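Local coordinates for protein inosine-uridine preferring nucleoside hydrolase (Gardnerella vaginalis 315-A, PDB 6BA1) that belongs to the inosine-uridine preferring nucleoside hydrolase family, has an alpha/beta fold built round a mixed central sheet, and binds a calcium ion, at residues Lys152-Gly157 with Thr192-Asp197; Leu264-Gln269 with Met294-Gly299. All blocks are in the same frame, centred on the assembly; numbering follows the deposited sequence.

How the contacts relate
Contacts 1 and 2 are neighbours in one mixed beta sheet, their centres about 9 Å apart, and they follow one another along the chain: contact 1 is complete before contact 2 begins. Contact 1 pairs strands 152-156 and 191-194 about 8 Å from the centre of the chain, whereas contact 2, about 17 Å out, joins strand 295-300 to the edge strand 261-265, after which segment 264-269 enters a small antiparallel sheet with strand 280-282. Strands 191-194 and 295-300 lie side by side, and probable hydrogen bonds from Met193 N to Gln295 O and from Ala297 N to Met193 O stitch the contacts together. The sheet thus runs from a parallel, buried middle near the calcium ion to an antiparallel border that meets the second subunit.

Contact 1. Residues Lys152-Gly157 with Thr192-Asp197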
# COMPACT_ATOMS: atom_id res chain seq x y z
N LYS A 152 13.56 -4.67 -18.99
CA LYS A 152 12.84 -4.16 -17.83
C LYS A 152 12.57 -2.65 -17.88
O LYS A 152 13.35 -1.90 -18.39
CB LYS A 152 13.56 -4.51 -16.52
CG LYS A 152 14.95 -3.94 -16.34
CD LYS A 152 15.50 -4.33 -14.98
CE LYS A 152 16.82 -3.65 -14.65
NZ LYS A 152 17.04 -3.66 -13.16
N ILE A 153 11.43 -2.25 -17.32
CA ILE A 153 11.09 -0.86 -17.09
C ILE A 153 11.25 -0.58 -15.60
O ILE A 153 10.91 -1.43 -14.78
CB ILE A 153 9.64 -0.56 -17.55
CG1 ILE A 153 9.51 -0.79 -19.06
CG2 ILE A 153 9.24 0.87 -17.18
CD1 ILE A 153 8.10 -0.92 -19.55
N VAL A 154 11.79 0.58 -15.24
CA VAL A 154 12.03 0.95 -13.84
C VAL A 154 11.72 2.43 -13.66
O VAL A 154 12.60 3.27 -13.79
CB VAL A 154 13.48 0.64 -13.39
CG1 VAL A 154 13.70 1.03 -11.94
CG2 VAL A 154 13.84 -0.82 -13.62
N LEU A 155 10.46 2.75 -13.36
CA LEU A 155 10.01 4.15 -13.29
C LEU A 155 10.21 4.78 -11.93
O LEU A 155 10.40 4.08 -10.94
CB LEU A 155 8.53 4.24 -13.69
CG LEU A 155 7.50 3.72 -12.67
CD1 LEU A 155 6.86 4.86 -11.88
CD2 LEU A 155 6.42 2.89 -13.36
N MET A 156 10.17 6.11 -11.91
CA MET A 156 10.02 6.88 -10.68
C MET A 156 8.66 7.55 -10.76
O MET A 156 8.36 8.26 -11.72
CB MET A 156 11.16 7.90 -10.50
CG MET A 156 10.79 9.29 -9.96
SD MET A 156 9.81 9.35 -8.44
CE MET A 156 9.22 11.06 -8.49
N GLY A 157 7.85 7.32 -9.73
CA GLY A 157 6.50 7.84 -9.67
C GLY A 157 5.60 7.03 -8.75
O GLY A 157 5.95 5.92 -8.33
N THR A 192 9.13 -1.87 -12.45
CA THR A 192 9.50 -1.71 -11.05
C THR A 192 9.20 -0.27 -10.67
O THR A 192 9.87 0.64 -11.11
CB THR A 192 11.00 -2.00 -10.81
OG1 THR A 192 11.27 -3.37 -11.12
CG2 THR A 192 11.41 -1.72 -9.37
N MET A 193 8.15 -0.07 -9.88
CA MET A 193 7.78 1.27 -9.43
C MET A 193 8.67 1.70 -8.28
O MET A 193 8.77 0.98 -7.30
CB MET A 193 6.31 1.31 -9.01
CG MET A 193 5.84 2.67 -8.53
SD MET A 193 4.11 2.63 -8.05
CE MET A 193 4.18 3.57 -6.53
N ILE A 194 9.30 2.86 -8.40
CA ILE A 194 10.06 3.46 -7.31
C ILE A 194 9.37 4.76 -6.94
O ILE A 194 9.65 5.81 -7.51
CB ILE A 194 11.55 3.59 -7.68
CG1 ILE A 194 12.17 2.20 -7.62
CG2 ILE A 194 12.31 4.51 -6.73
CD1 ILE A 194 13.28 1.99 -8.60
N GLY A 195 8.45 4.65 -5.99
CA GLY A 195 7.59 5.75 -5.58
C GLY A 195 8.07 6.45 -4.32
O GLY A 195 9.16 6.17 -3.82
N LEU A 196 7.22 7.33 -3.81
CA LEU A 196 7.55 8.20 -2.68
C LEU A 196 7.89 7.41 -1.43
O LEU A 196 8.80 7.80 -0.69
CB LEU A 196 6.38 9.15 -2.37
CG LEU A 196 5.96 10.13 -3.46
CD1 LEU A 196 4.85 11.03 -2.93
CD2 LEU A 196 7.18 10.95 -3.99
N ASP A 197 7.16 6.31 -1.20
CA ASP A 197 7.45 5.37 -0.10
C ASP A 197 8.93 4.98 0.05
O ASP A 197 9.36 4.61 1.14
CB ASP A 197 6.55 4.10 -0.15
CG ASP A 197 6.10 3.73 -1.55
OD1 ASP A 197 4.88 3.47 -1.71
OD2 ASP A 197 6.93 3.70 -2.49
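Ile153 opens the pairing with Thr192, its carbonyl O accepting a weak, bent hydrogen bond from Thr192 N. Segments 152-156 and 192-194 run parallel here, 18° apart, in the central sheet of the nucleoside hydrolase alpha/beta fold. Val154 turns to the face that Thr192 and Ile194 share; with CG1 anti to its backbone N (chi1 -180°), that methyl meets Ile194 CD1 at 3.5 Å. Beta-branched residues suit a strand, and Ile194 goes on to touch Val254 of helix 247-256. Leu155 faces the other way, where its CD1 lies 4.1 Å from Met193 CG and helix 178-187 covers both side chains. Leu155 O takes a hydrogen bond from Ile194 N at 3.0 Å, the donor tilted 31° from the carbonyl plane. Met156 returns to the first face, its side chain about 6 Å from the calcium ion and touching Asp248, one of the metal's ligands. Flexible and unbranched, it can bend to fit beside the site. Gly157 has backbone angles that suit glycine, since a side chain would be jammed against the preceding carbonyl. Gly157 O lies beside Met193 CG, while Gly157 N donates to Ile194 O at 3.2 Å, approaching from above the carbonyl plane.

Contact 2. Residues Leu264-Gln269 with Met294-Gly299; sequences LPINMQ and MQVAVG
Leu264 and Val296 form an antiparallel hydrogen-bonded pair, with Leu264 N to Val296 O at 2.8 Å and Val296 N to Leu264 O at 3.2 Å. The second donor stands above its carbonyl plane. Two residues on, Ile266 N gives Met294 O a straight bond (165° at the hydrogen). Between these lies Pro265, facing Gln295 as a non-hydrogen-bonded pair, a place where a proline costs no bond across the strands. On the face that carries Leu264 and Val296, Val296 CG2 is the meeting point: Ile266 CG2 reaches it at 3.6 Å, and the Met268 side chain crosses that of Val296 at about a right angle, Met268 SD 3.8 Å from Val296 CG2. The bend at chi2 (-80°) brings the sulfur there, while Met268 CB packs on Met294 SD at 3.8 Å. Flexible, unbranched methionines can bend to pack against each other and Val296. Here strand 261-265 is the border of the mixed central sheet within this chain, and a classic beta bulge places Val298 and Gly299 opposite Thr262. Farther out, Phe185 of helix 178-187 backs both methionines. Asn267, turned away, holds the neighbouring loop through OD1 to Thr293 N and ND2 to Val291 O. Leu264 packs on Val298 of the second subunit, and Val298 on that subunit's Leu264.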
# COMPACT_ATOMS: atom_id res chain seq x y z
N LEU A 264 7.94 -5.27 -3.29
CA LEU A 264 6.78 -6.06 -2.93
C LEU A 264 6.13 -6.54 -4.23
O LEU A 264 5.56 -5.73 -4.95
CB LEU A 264 5.81 -5.18 -2.12
CG LEU A 264 4.34 -5.59 -1.97
CD1 LEU A 264 4.18 -6.99 -1.40
CD2 LEU A 264 3.62 -4.58 -1.10
N PRO A 265 6.25 -7.84 -4.55
CA PRO A 265 5.57 -8.37 -5.75
C PRO A 265 4.07 -8.13 -5.69
O PRO A 265 3.43 -8.54 -4.73
CB PRO A 265 5.89 -9.87 -5.71
CG PRO A 265 7.19 -9.94 -4.99
CD PRO A 265 7.16 -8.84 -3.96
N ILE A 266 3.53 -7.44 -6.69
CA ILE A 266 2.13 -7.00 -6.64
C ILE A 266 1.61 -6.59 -8.02
O ILE A 266 2.18 -5.71 -8.66
CB ILE A 266 1.96 -5.83 -5.64
CG1 ILE A 266 0.49 -5.40 -5.53
CG2 ILE A 266 2.84 -4.64 -5.99
CD1 ILE A 266 0.25 -4.38 -4.44
N ASN A 267 0.52 -7.21 -8.46
CA ASN A 267 -0.19 -6.77 -9.66
C ASN A 267 -0.89 -5.44 -9.35
O ASN A 267 -1.69 -5.36 -8.43
CB ASN A 267 -1.19 -7.83 -10.13
CG ASN A 267 -0.51 -9.05 -10.73
OD1 ASN A 267 0.03 -8.99 -11.83
ND2 ASN A 267 -0.54 -10.16 -10.01
N MET A 268 -0.58 -4.41 -10.14
CA MET A 268 -0.95 -3.03 -9.86
C MET A 268 -1.89 -2.43 -10.90
O MET A 268 -2.12 -2.99 -11.97
CB MET A 268 0.30 -2.16 -9.81
CG MET A 268 1.20 -2.40 -8.61
SD MET A 268 0.61 -1.60 -7.13
CE MET A 268 0.62 0.12 -7.61
N GLN A 269 -2.43 -1.27 -10.55
CA GLN A 269 -3.24 -0.44 -11.43
C GLN A 269 -3.07 1.01 -11.02
O GLN A 269 -2.40 1.31 -10.02
CB GLN A 269 -4.73 -0.83 -11.35
CG GLN A 269 -5.34 -0.73 -9.94
CD GLN A 269 -6.86 -0.80 -9.94
OE1 GLN A 269 -7.45 -1.87 -10.07
NE2 GLN A 269 -7.50 0.34 -9.76
N MET A 294 4.44 -6.59 -11.87
CA MET A 294 5.38 -5.56 -11.44
C MET A 294 5.63 -5.58 -9.93
O MET A 294 4.97 -6.30 -9.21
CB MET A 294 4.92 -4.17 -11.92
CG MET A 294 3.55 -3.72 -11.51
SD MET A 294 3.14 -2.15 -12.33
CE MET A 294 4.07 -0.98 -11.33
N GLN A 295 6.62 -4.80 -9.50
CA GLN A 295 7.10 -4.81 -8.11
C GLN A 295 7.24 -3.38 -7.61
O GLN A 295 7.86 -2.57 -8.27
CB GLN A 295 8.45 -5.52 -8.02
CG GLN A 295 8.60 -6.72 -8.94
CD GLN A 295 9.81 -7.57 -8.62
OE1 GLN A 295 10.85 -7.05 -8.20
NE2 GLN A 295 9.68 -8.89 -8.82
N VAL A 296 6.65 -3.08 -6.45
CA VAL A 296 6.73 -1.73 -5.88
C VAL A 296 7.77 -1.70 -4.77
O VAL A 296 7.82 -2.58 -3.93
CB VAL A 296 5.38 -1.24 -5.33
CG1 VAL A 296 5.50 0.19 -4.81
CG2 VAL A 296 4.30 -1.33 -6.40
N ALA A 297 8.58 -0.65 -4.78
CA ALA A 297 9.66 -0.49 -3.83
C ALA A 297 9.08 0.01 -2.54
O ALA A 297 8.33 0.98 -2.55
CB ALA A 297 10.68 0.50 -4.37
N VAL A 298 9.44 -0.65 -1.44
CA VAL A 298 8.98 -0.27 -0.10
C VAL A 298 10.12 0.03 0.88
O VAL A 298 9.98 0.91 1.73
CB VAL A 298 8.07 -1.35 0.51
CG1 VAL A 298 7.31 -0.77 1.70
CG2 VAL A 298 7.10 -1.90 -0.53
N GLY A 299 11.23 -0.71 0.77
CA GLY A 299 12.45 -0.45 1.54
C GLY A 299 13.60 -0.06 0.64
O GLY A 299 13.58 -0.37 -0.55